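Local coordinates for CYCLIN domain-containing protein (Chaetomium thermophilum, PDB 6Z3U) that probably regulates a cyclin-dependent serine/threonine kinase, as the cyclin subunit of the trimeric CAK complex, at residues Thr94-Leu98 and Arg222-Ile227; Glu109-Ala114 and Gly143-Ala149. One frame throughout, in Å; residues are numbered along the deposited sequence.

Contact 1 of 2, residues Thr94-Leu98 and Arg222-Ile227; sequences TAELL and RFSPLI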
ATOM      1  N   THR A  94      12.834  15.989 -11.795  1.00 52.30           N
ATOM      2  CA  THR A  94      12.068  15.772 -10.571  1.00 49.58           C
ATOM      3  C   THR A  94      11.351  17.049 -10.147  1.00 54.91           C
ATOM      4  O   THR A  94      10.227  16.998  -9.634  1.00 46.87           O
ATOM      5  CB  THR A  94      12.984  15.276  -9.450  1.00 50.18           C
ATOM      6  OG1 THR A  94      13.692  14.110  -9.885  1.00 53.53           O
ATOM      7  CG2 THR A  94      12.173  14.932  -8.207  1.00 50.83           C
ATOM      8  N   ALA A  95      11.992  18.204 -10.343  1.00 58.75           N
ATOM      9  CA  ALA A  95      11.331  19.471 -10.050  1.00 49.73           C
ATOM     10  C   ALA A  95      10.217  19.747 -11.049  1.00 43.04           C
ATOM     11  O   ALA A  95       9.154  20.255 -10.677  1.00 42.79           O
ATOM     12  CB  ALA A  95      12.352  20.608 -10.053  1.00 57.88           C
ATOM     13  N   GLU A  96      10.444  19.424 -12.325  1.00 45.59           N
ATOM     14  CA  GLU A  96       9.393  19.586 -13.324  1.00 49.23           C
ATOM     15  C   GLU A  96       8.229  18.647 -13.039  1.00 46.47           C
ATOM     16  O   GLU A  96       7.064  19.013 -13.233  1.00 46.23           O
ATOM     17  CB  GLU A  96       9.958  19.338 -14.723  1.00 54.12           C
ATOM     18  CG  GLU A  96       8.983  19.644 -15.854  1.00 53.67           C
ATOM     19  CD  GLU A  96       9.638  19.589 -17.222  1.00 51.99           C
ATOM     20  OE1 GLU A  96       9.900  18.473 -17.715  1.00 56.75           O
ATOM     21  OE2 GLU A  96       9.895  20.665 -17.803  1.00 54.57           O
ATOM     22  N   LEU A  97       8.529  17.430 -12.582  1.00 49.42           N
ATOM     23  CA  LEU A  97       7.477  16.496 -12.198  1.00 43.04           C
ATOM     24  C   LEU A  97       6.604  17.089 -11.099  1.00 55.02           C
ATOM     25  O   LEU A  97       5.371  17.048 -11.179  1.00 58.10           O
ATOM     26  CB  LEU A  97       8.105  15.175 -11.749  1.00 39.39           C
ATOM     27  CG  LEU A  97       7.168  14.040 -11.340  1.00 34.43           C
ATOM     28  CD1 LEU A  97       7.800  12.696 -11.663  1.00 33.79           C
ATOM     29  CD2 LEU A  97       6.831  14.114  -9.860  1.00 39.33           C
ATOM     30  N   LEU A  98       7.232  17.652 -10.062  1.00 60.26           N
ATOM     31  CA  LEU A  98       6.472  18.265  -8.977  1.00 48.18           C
ATOM     32  C   LEU A  98       5.641  19.436  -9.484  1.00 39.35           C
ATOM     33  O   LEU A  98       4.458  19.566  -9.146  1.00 41.31           O
ATOM     34  CB  LEU A  98       7.422  18.718  -7.867  1.00 47.35           C
ATOM     35  CG  LEU A  98       8.164  17.623  -7.100  1.00 41.47           C
ATOM     36  CD1 LEU A  98       9.129  18.232  -6.097  1.00 48.02           C
ATOM     37  CD2 LEU A  98       7.184  16.704  -6.399  1.00 44.19           C
ATOM     38  N   ARG A 222       7.463  19.286   1.248  1.00 53.62           N
ATOM     39  CA  ARG A 222       6.884  19.207  -0.085  1.00 54.52           C
ATOM     40  C   ARG A 222       7.908  19.364  -1.201  1.00 52.11           C
ATOM     41  O   ARG A 222       7.564  19.118  -2.362  1.00 55.38           O
ATOM     42  CB  ARG A 222       5.804  20.283  -0.240  1.00 54.24           C
ATOM     43  CG  ARG A 222       4.465  19.912   0.379  1.00 55.32           C
ATOM     44  CD  ARG A 222       3.673  21.147   0.783  1.00 55.31           C
ATOM     45  NE  ARG A 222       2.292  20.816   1.126  1.00 45.77           N
ATOM     46  CZ  ARG A 222       1.254  21.626   0.939  1.00 55.54           C
ATOM     47  NH1 ARG A 222       0.037  21.226   1.281  1.00 58.39           N
ATOM     48  NH2 ARG A 222       1.427  22.833   0.415  1.00 62.17           N
ATOM     49  N   PHE A 223       9.142  19.769  -0.896  1.00 54.04           N
ATOM     50  CA  PHE A 223      10.113  20.019  -1.954  1.00 55.42           C
ATOM     51  C   PHE A 223      11.503  19.506  -1.593  1.00 52.41           C
ATOM     52  O   PHE A 223      12.112  18.758  -2.363  1.00 53.99           O
ATOM     53  CB  PHE A 223      10.181  21.518  -2.259  1.00 54.42           C
ATOM     54  CG  PHE A 223      11.005  21.855  -3.466  1.00 55.83           C
ATOM     55  CD1 PHE A 223      10.425  21.849  -4.724  1.00 56.34           C
ATOM     56  CD2 PHE A 223      12.349  22.169  -3.355  1.00 56.48           C
ATOM     57  CE1 PHE A 223      11.165  22.153  -5.847  1.00 53.74           C
ATOM     58  CE2 PHE A 223      13.096  22.475  -4.478  1.00 53.81           C
ATOM     59  CZ  PHE A 223      12.502  22.468  -5.725  1.00 55.57           C
ATOM     60  N   SER A 224      12.011  19.907  -0.427  1.00 53.90           N
ATOM     61  CA  SER A 224      13.413  19.652  -0.098  1.00 51.13           C
ATOM     62  C   SER A 224      13.785  18.175  -0.134  1.00 57.01           C
ATOM     63  O   SER A 224      14.784  17.831  -0.792  1.00 59.43           O
ATOM     64  CB  SER A 224      13.733  20.262   1.271  1.00 49.77           C
ATOM     65  OG  SER A 224      14.073  21.630   1.153  1.00 52.57           O
ATOM     66  N   PRO A 225      13.064  17.262   0.524  1.00 53.08           N
ATOM     67  CA  PRO A 225      13.503  15.860   0.538  1.00 57.50           C
ATOM     68  C   PRO A 225      13.132  15.083  -0.714  1.00 58.13           C
ATOM     69  O   PRO A 225      13.602  13.948  -0.880  1.00 39.86           O
ATOM     70  CB  PRO A 225      12.791  15.295   1.772  1.00 54.74           C
ATOM     71  CG  PRO A 225      11.503  16.056   1.813  1.00 40.95           C
ATOM     72  CD  PRO A 225      11.809  17.446   1.279  1.00 48.85           C
ATOM     73  N   LEU A 226      12.315  15.655  -1.597  1.00 60.45           N
ATOM     74  CA  LEU A 226      11.962  15.014  -2.856  1.00 53.69           C
ATOM     75  C   LEU A 226      12.965  15.322  -3.958  1.00 57.92           C
ATOM     76  O   LEU A 226      13.131  14.515  -4.880  1.00 51.49           O
ATOM     77  CB  LEU A 226      10.569  15.466  -3.298  1.00 39.58           C
ATOM     78  CG  LEU A 226       9.458  15.278  -2.263  1.00 38.55           C
ATOM     79  CD1 LEU A 226       8.140  15.809  -2.803  1.00 44.49           C
ATOM     80  CD2 LEU A 226       9.326  13.821  -1.855  1.00 46.80           C
ATOM     81  N   ILE A 227      13.637  16.472  -3.877  1.00 65.78           N
ATOM     82  CA  ILE A 227      14.635  16.846  -4.871  1.00 64.08           C
ATOM     83  C   ILE A 227      16.032  16.370  -4.489  1.00 61.91           C
ATOM     84  O   ILE A 227      16.907  16.279  -5.362  1.00 60.95           O
ATOM     85  CB  ILE A 227      14.638  18.370  -5.076  1.00 64.86           C
ATOM     86  CG1 ILE A 227      13.252  18.856  -5.513  1.00 74.55           C
ATOM     87  CG2 ILE A 227      15.670  18.777  -6.112  1.00 65.16           C
ATOM     88  CD1 ILE A 227      12.735  18.212  -6.794  1.00 76.34           C
TER
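L98 and I227 both pack against the phenyl ring of F223, but in different ways. I227 CG1, from the same segment as the ring, stands over the centre of one face, 3.6 Å above its plane. L98 CD1 comes across from helix 83-103 and meets F223 CD1 obliquely at 4.1 Å. F223 is the N-cap residue of the short helix 224-227, and its side chain also touches R337.

I227 CD1 is shared by three residues of helix 83-103. Both torsions of I227 lie close to -60° (chi1 -58°, chi2 -58°), and this bend carries CD1 off the ring towards that helix. There I227 CD1 touches T94 CG2 at 3.6 Å, L98 CD1 at 3.7 Å and A95 CB at 4.1 Å. The small A95 lets the methyl come near the helix backbone. L98 forks over its neighbours: CD1 serves F223 and I227, while CD2 meets L226 CD1 at 3.8 Å. T94 suits its place because it is two-sided, offering CG2 to I227 while OG1 bonds to V90 O in its own helix.

No hydrogen bond joins the two segments, so this buried junction between the cyclin-like and cyclin C-terminal regions depends on the fit of branched and aromatic side chains.

Contact 2 of 2, residues Glu109-Ala114 and Gly143-Ala149; sequences EIKATA and GCKAEGA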
ATOM      1  N   GLU A 109       0.620  13.301  -1.179  1.00 39.10           N
ATOM      2  CA  GLU A 109       1.108  11.924  -1.135  1.00 42.05           C
ATOM      3  C   GLU A 109       1.339  11.369  -2.532  1.00 33.86           C
ATOM      4  O   GLU A 109       2.267  10.576  -2.733  1.00 39.29           O
ATOM      5  CB  GLU A 109       0.124  11.046  -0.366  1.00 46.58           C
ATOM      6  CG  GLU A 109      -0.028  11.420   1.099  1.00 43.99           C
ATOM      7  CD  GLU A 109       0.088  10.221   2.020  1.00 51.28           C
ATOM      8  OE1 GLU A 109       1.058  10.156   2.801  1.00 56.89           O
ATOM      9  OE2 GLU A 109      -0.792   9.334   1.951  1.00 50.17           O
ATOM     10  N   ILE A 110       0.517  11.763  -3.507  1.00 32.37           N
ATOM     11  CA  ILE A 110       0.730  11.315  -4.879  1.00 30.65           C
ATOM     12  C   ILE A 110       2.013  11.921  -5.436  1.00 36.91           C
ATOM     13  O   ILE A 110       2.867  11.214  -5.983  1.00 37.74           O
ATOM     14  CB  ILE A 110      -0.487  11.664  -5.755  1.00 33.25           C
ATOM     15  CG1 ILE A 110      -1.656  10.729  -5.428  1.00 35.98           C
ATOM     16  CG2 ILE A 110      -0.126  11.574  -7.231  1.00 39.99           C
ATOM     17  CD1 ILE A 110      -2.947  11.060  -6.158  1.00 37.91           C
ATOM     18  N   LYS A 111       2.165  13.241  -5.306  1.00 37.30           N
ATOM     19  CA  LYS A 111       3.375  13.902  -5.782  1.00 32.81           C
ATOM     20  C   LYS A 111       4.622  13.226  -5.229  1.00 33.26           C
ATOM     21  O   LYS A 111       5.540  12.872  -5.976  1.00 36.31           O
ATOM     22  CB  LYS A 111       3.358  15.376  -5.377  1.00 37.76           C
ATOM     23  CG  LYS A 111       2.205  16.180  -5.940  1.00 46.56           C
ATOM     24  CD  LYS A 111       2.208  17.592  -5.371  1.00 43.64           C
ATOM     25  CE  LYS A 111       1.029  18.398  -5.880  1.00 52.72           C
ATOM     26  NZ  LYS A 111       0.544  19.371  -4.864  1.00 58.25           N
ATOM     27  N   ALA A 112       4.666  13.034  -3.909  1.00 33.74           N
ATOM     28  CA  ALA A 112       5.856  12.470  -3.285  1.00 35.31           C
ATOM     29  C   ALA A 112       6.117  11.050  -3.770  1.00 40.29           C
ATOM     30  O   ALA A 112       7.273  10.656  -3.963  1.00 39.29           O
ATOM     31  CB  ALA A 112       5.708  12.502  -1.764  1.00 39.89           C
ATOM     32  N   THR A 113       5.055  10.264  -3.973  1.00 43.55           N
ATOM     33  CA  THR A 113       5.231   8.902  -4.465  1.00 31.67           C
ATOM     34  C   THR A 113       5.696   8.895  -5.916  1.00 34.84           C
ATOM     35  O   THR A 113       6.596   8.130  -6.282  1.00 34.03           O
ATOM     36  CB  THR A 113       3.926   8.123  -4.324  1.00 32.26           C
ATOM     37  OG1 THR A 113       3.639   7.920  -2.935  1.00 43.17           O
ATOM     38  CG2 THR A 113       4.032   6.773  -5.020  1.00 42.13           C
ATOM     39  N   ALA A 114       5.087   9.732  -6.759  1.00 35.47           N
ATOM     40  CA  ALA A 114       5.507   9.814  -8.154  1.00 30.44           C
ATOM     41  C   ALA A 114       6.961  10.250  -8.259  1.00 32.59           C
ATOM     42  O   ALA A 114       7.741   9.677  -9.029  1.00 34.31           O
ATOM     43  CB  ALA A 114       4.598  10.778  -8.917  1.00 30.25           C
ATOM     44  N   GLY A 143       2.099   6.773  -9.880  1.00 39.50           N
ATOM     45  CA  GLY A 143       2.004   7.249  -8.510  1.00 33.50           C
ATOM     46  C   GLY A 143       0.569   7.367  -8.034  1.00 28.30           C
ATOM     47  O   GLY A 143       0.263   7.080  -6.875  1.00 28.77           O
ATOM     48  N   CYS A 144      -0.330   7.797  -8.922  1.00 32.13           N
ATOM     49  CA  CYS A 144      -1.749   7.815  -8.586  1.00 34.72           C
ATOM     50  C   CYS A 144      -2.225   6.424  -8.188  1.00 39.19           C
ATOM     51  O   CYS A 144      -2.798   6.230  -7.109  1.00 38.56           O
ATOM     52  CB  CYS A 144      -2.563   8.335  -9.773  1.00 38.03           C
ATOM     53  SG  CYS A 144      -2.384  10.101 -10.113  1.00 32.69           S
ATOM     54  N   LYS A 145      -1.981   5.438  -9.053  1.00 39.53           N
ATOM     55  CA  LYS A 145      -2.423   4.077  -8.776  1.00 28.41           C
ATOM     56  C   LYS A 145      -1.864   3.582  -7.450  1.00 30.45           C
ATOM     57  O   LYS A 145      -2.587   2.999  -6.633  1.00 31.09           O
ATOM     58  CB  LYS A 145      -1.998   3.158  -9.921  1.00 35.10           C
ATOM     59  CG  LYS A 145      -2.639   3.493 -11.260  1.00 30.78           C
ATOM     60  CD  LYS A 145      -2.266   2.474 -12.326  1.00 36.49           C
ATOM     61  CE  LYS A 145      -3.160   2.599 -13.546  1.00 43.03           C
ATOM     62  NZ  LYS A 145      -2.786   1.637 -14.621  1.00 45.67           N
ATOM     63  N   ALA A 146      -0.571   3.812  -7.215  1.00 31.30           N
ATOM     64  CA  ALA A 146       0.053   3.354  -5.981  1.00 35.07           C
ATOM     65  C   ALA A 146      -0.588   3.972  -4.748  1.00 36.90           C
ATOM     66  O   ALA A 146      -0.457   3.417  -3.652  1.00 38.67           O
ATOM     67  CB  ALA A 146       1.550   3.672  -6.002  1.00 41.62           C
ATOM     68  N   GLU A 147      -1.271   5.110  -4.898  1.00 38.41           N
ATOM     69  CA  GLU A 147      -1.913   5.794  -3.783  1.00 33.35           C
ATOM     70  C   GLU A 147      -3.432   5.677  -3.832  1.00 31.29           C
ATOM     71  O   GLU A 147      -4.133   6.458  -3.180  1.00 37.66           O
ATOM     72  CB  GLU A 147      -1.494   7.264  -3.756  1.00 28.29           C
ATOM     73  CG  GLU A 147      -0.011   7.464  -3.475  1.00 36.62           C
ATOM     74  CD  GLU A 147       0.387   7.008  -2.082  1.00 41.09           C
ATOM     75  OE1 GLU A 147      -0.470   7.046  -1.173  1.00 52.30           O
ATOM     76  OE2 GLU A 147       1.556   6.607  -1.896  1.00 40.07           O
ATOM     77  N   GLY A 148      -3.954   4.718  -4.589  1.00 32.29           N
ATOM     78  CA  GLY A 148      -5.374   4.449  -4.601  1.00 42.13           C
ATOM     79  C   GLY A 148      -6.181   5.252  -5.592  1.00 36.06           C
ATOM     80  O   GLY A 148      -7.415   5.164  -5.574  1.00 41.71           O
ATOM     81  N   ALA A 149      -5.535   6.035  -6.452  1.00 37.34           N
ATOM     82  CA  ALA A 149      -6.216   6.812  -7.481  1.00 41.30           C
ATOM     83  C   ALA A 149      -5.949   6.154  -8.830  1.00 42.66           C
ATOM     84  O   ALA A 149      -4.813   6.153  -9.314  1.00 37.88           O
ATOM     85  CB  ALA A 149      -5.742   8.264  -7.471  1.00 47.47           C
TER
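Three groups gather round T113 OG1. The single proton of T113 OG1 has two acceptors within reach, E147 OE2 across the contact at 2.7 Å and E109 O in its own helix at 3.0 Å; H187 NE2 is a further hydrogen-bond partner. The bend of E147 at chi2 (-65°) swings its carboxylate to the hydroxyl, while E147 CB, set by the backbone, lies 3.9 Å from I110 CG1. A leucine in place of E147 would probably leave T113 OG1 without its carboxylate partner across the contact. The E147 carboxylate also lies near that of E109, their planes turned 63° apart; R190, salt-bridged to E109, probably offsets the like charges.

E147 lies in the Schellman turn that ends its helix: A149 N bonds to C144 O at 2.8 Å and G148 N to K145 O, with G148 at positive phi as the C-prime residue.

Next to T113 and E147 the helices pack closely. G143 approaches A114 to 4.4 Å between CA atoms, and any CB on it would run into the A114 methyl. I110 CG2 rests on C144 SG at 3.9 Å, while its CD1 extends to A149 CB.

Contacts 1 and 2 have centres about 14 Å apart and meet through helix 108-124, which follows helix 83-103 in the chain. L226 CD2 of contact 1 packs on A112 CB of contact 2 at 3.9 Å, and L98 CD2 lies 4.2 Å from K111 CB. L97 CD1 approaches A114 O at 4.0 Å. Segment 109-114 thus meets residues of contact 1 and also segment 143-149, with T113 pointing towards 143-149 and I110 lying beside it. Along the sequence contact 2 is nested inside the loop that contact 1 closes. Contact 1 lies deep in the chain; contact 2 adjoins the kinase subunit, whose K143 bonds to A146 O, while K145 NZ reaches backbone carbonyls of that subunit.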